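PDB 3LB5: Hit-like protein involved in cell-cycle regulation, which probably binds nucleotides and may hydrolyse purine nucleotide phosphoramidates, as HINT-type histidine triad proteins do, with a possible part in cell-cycle regulation. Local coordinates for residues B[110-115]-B[125-130]. Sequence-based numbering, arbitrary orientation.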
loop_
_atom_site.group_PDB
_atom_site.type_symbol
_atom_site.label_atom_id
_atom_site.label_comp_id
_atom_site.label_asym_id
_atom_site.label_seq_id
_atom_site.Cartn_x
_atom_site.Cartn_y
_atom_site.Cartn_z
ATOM N N MET B 110 3.338 1.968 -1.822
ATOM C CA MET B 110 3.931 0.704 -1.388
ATOM C C MET B 110 3.992 0.630 0.117
ATOM O O MET B 110 4.152 1.653 0.798
ATOM C CB MET B 110 5.352 0.528 -1.942
ATOM C CG MET B 110 5.429 0.680 -3.442
ATOM S SD MET B 110 7.044 0.197 -4.034
ATOM C CE MET B 110 8.131 1.492 -3.456
ATOM N N GLN B 111 3.900 -0.581 0.642
ATOM C CA GLN B 111 4.021 -0.757 2.076
ATOM C C GLN B 111 4.743 -2.088 2.329
ATOM O O GLN B 111 4.314 -3.142 1.840
ATOM C CB GLN B 111 2.651 -0.683 2.751
ATOM C CG GLN B 111 2.733 -0.642 4.316
ATOM C CD GLN B 111 2.808 -2.021 4.930
ATOM O OE1 GLN B 111 2.143 -2.949 4.473
ATOM N NE2 GLN B 111 3.650 -2.180 5.946
ATOM N N PHE B 112 5.853 -2.006 3.055
ATOM C CA PHE B 112 6.751 -3.160 3.249
ATOM C C PHE B 112 6.746 -3.750 4.641
ATOM O O PHE B 112 6.895 -3.031 5.639
ATOM C CB PHE B 112 8.191 -2.827 2.843
ATOM C CG PHE B 112 8.321 -2.289 1.436
ATOM C CD1 PHE B 112 7.667 -2.905 0.371
ATOM C CD2 PHE B 112 9.096 -1.170 1.188
ATOM C CE1 PHE B 112 7.782 -2.407 -0.928
ATOM C CE2 PHE B 112 9.223 -0.656 -0.115
ATOM C CZ PHE B 112 8.558 -1.283 -1.174
ATOM N N ASN B 113 6.562 -5.066 4.704
ATOM C CA ASN B 113 6.568 -5.797 5.959
ATOM C C ASN B 113 7.704 -6.812 6.036
ATOM O O ASN B 113 7.660 -7.838 5.377
ATOM C CB ASN B 113 5.227 -6.509 6.175
ATOM C CG ASN B 113 4.061 -5.562 6.079
ATOM O OD1 ASN B 113 3.747 -4.865 7.044
ATOM N ND2 ASN B 113 3.437 -5.490 4.905
ATOM N N GLU B 114 8.693 -6.503 6.875
ATOM C CA GLU B 114 9.857 -7.357 7.177
ATOM C C GLU B 114 11.009 -7.188 6.188
ATOM O O GLU B 114 10.827 -6.637 5.096
ATOM C CB GLU B 114 9.496 -8.846 7.384
ATOM C CG GLU B 114 8.367 -9.125 8.417
ATOM C CD GLU B 114 8.650 -8.579 9.806
ATOM O OE1 GLU B 114 9.839 -8.429 10.170
ATOM O OE2 GLU B 114 7.673 -8.308 10.545
ATOM N N ALA B 115 12.183 -7.655 6.616
ATOM C CA ALA B 115 13.418 -7.671 5.821
ATOM C C ALA B 115 13.223 -8.219 4.415
ATOM O O ALA B 115 13.705 -7.631 3.449
ATOM C CB ALA B 115 14.508 -8.474 6.543
ATOM N N HIS B 125 5.120 2.421 7.720
ATOM C CA HIS B 125 5.099 3.546 6.802
ATOM C C HIS B 125 4.611 3.141 5.420
ATOM O O HIS B 125 4.975 2.071 4.923
ATOM C CB HIS B 125 6.467 4.240 6.710
ATOM C CG HIS B 125 7.593 3.344 6.270
ATOM N ND1 HIS B 125 8.079 2.325 7.060
ATOM C CD2 HIS B 125 8.360 3.351 5.149
ATOM C CE1 HIS B 125 9.081 1.719 6.433
ATOM N NE2 HIS B 125 9.283 2.332 5.278
ATOM N N PHE B 126 3.802 4.010 4.803
ATOM C CA PHE B 126 3.432 3.893 3.380
ATOM C C PHE B 126 4.289 4.839 2.536
ATOM O O PHE B 126 4.509 5.998 2.904
ATOM C CB PHE B 126 1.950 4.221 3.166
ATOM C CG PHE B 126 1.011 3.140 3.634
ATOM C CD1 PHE B 126 0.312 2.378 2.712
ATOM C CD2 PHE B 126 0.801 2.910 4.999
ATOM C CE1 PHE B 126 -0.561 1.366 3.142
ATOM C CE2 PHE B 126 -0.084 1.908 5.443
ATOM C CZ PHE B 126 -0.764 1.136 4.502
ATOM N N HIS B 127 4.816 4.315 1.434
ATOM C CA HIS B 127 5.469 5.122 0.407
ATOM C C HIS B 127 4.442 5.680 -0.577
ATOM O O HIS B 127 3.598 4.926 -1.115
ATOM C CB HIS B 127 6.458 4.261 -0.404
ATOM C CG HIS B 127 7.587 3.728 0.395
ATOM N ND1 HIS B 127 8.744 4.453 0.609
ATOM C CD2 HIS B 127 7.769 2.531 1.001
ATOM C CE1 HIS B 127 9.584 3.730 1.334
ATOM N NE2 HIS B 127 9.019 2.558 1.580
ATOM N N ILE B 128 4.521 6.989 -0.836
ATOM C CA ILE B 128 3.716 7.610 -1.900
ATOM C C ILE B 128 4.659 8.199 -2.959
ATOM O O ILE B 128 5.354 9.197 -2.720
ATOM C CB ILE B 128 2.722 8.680 -1.390
ATOM C CG1 ILE B 128 1.676 8.068 -0.447
ATOM C CG2 ILE B 128 1.929 9.260 -2.558
ATOM C CD1 ILE B 128 2.028 8.091 0.982
ATOM N N ILE B 129 4.705 7.537 -4.113
ATOM C CA ILE B 129 5.704 7.840 -5.135
ATOM C C ILE B 129 5.064 8.303 -6.441
ATOM O O ILE B 129 4.342 7.537 -7.099
ATOM C CB ILE B 129 6.658 6.631 -5.397
ATOM C CG1 ILE B 129 7.162 6.022 -4.076
ATOM C CG2 ILE B 129 7.812 7.032 -6.354
ATOM C CD1 ILE B 129 7.956 4.738 -4.249
ATOM N N PRO B 130 5.350 9.552 -6.847
ATOM C CA PRO B 130 4.897 9.971 -8.165
ATOM C C PRO B 130 5.636 9.279 -9.318
ATOM O O PRO B 130 6.861 9.038 -9.259
ATOM C CB PRO B 130 5.167 11.481 -8.173
ATOM C CG PRO B 130 6.271 11.691 -7.207
ATOM C CD PRO B 130 6.254 10.542 -6.219
HETATM O O HOH W 1 5.993 -0.463 6.822
HETATM O O HOH W 2 6.890 0.386 4.268
#
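Met110 and His127 form an antiparallel hydrogen-bonded pair where the His-x-His-x-His run, whose last member, His127, lies on strand 126-131, meets the neighbouring strand 106-113. His127 N reaches Met110 O at 2.8 Å, and Met110 N returns a bond of 3.1 Å to His127 O. Toward Phe112 and His125 the backbones move apart, and two waters bridge them. One accepts from Phe112 N and donates to His125 O at 2.6 Å; the other takes hydrogens from His125 N and Gln111 NE2 and gives one to Phe112 O.

His123, His125 and His127 match the histidine triad of the HIT family, which in relatives lies at the nucleotide phosphate site; an unidentified ligand lies about 8 Å from the His127 side chain. The His127 ring meets Phe112 obliquely, NE2 lying 3.6 Å from Phe112 CE2 with the planes at 49°, while ND1 bonds to His64. On the other face of the sheet, Gln111 CG sits 3.8 Å above the centre of the Phe126 ring. With CG anti to the backbone N (chi1 -171°) and a bend at chi2, the amide of Gln111 turns along its own strand, where NE2 donates to Asn113 OD1 at 2.9 Å and OE1 accepts from Asn113 ND2. Gln111, Phe112 and Asn113 also pair with a strand of the second subunit, continuing the sheet across the dimer.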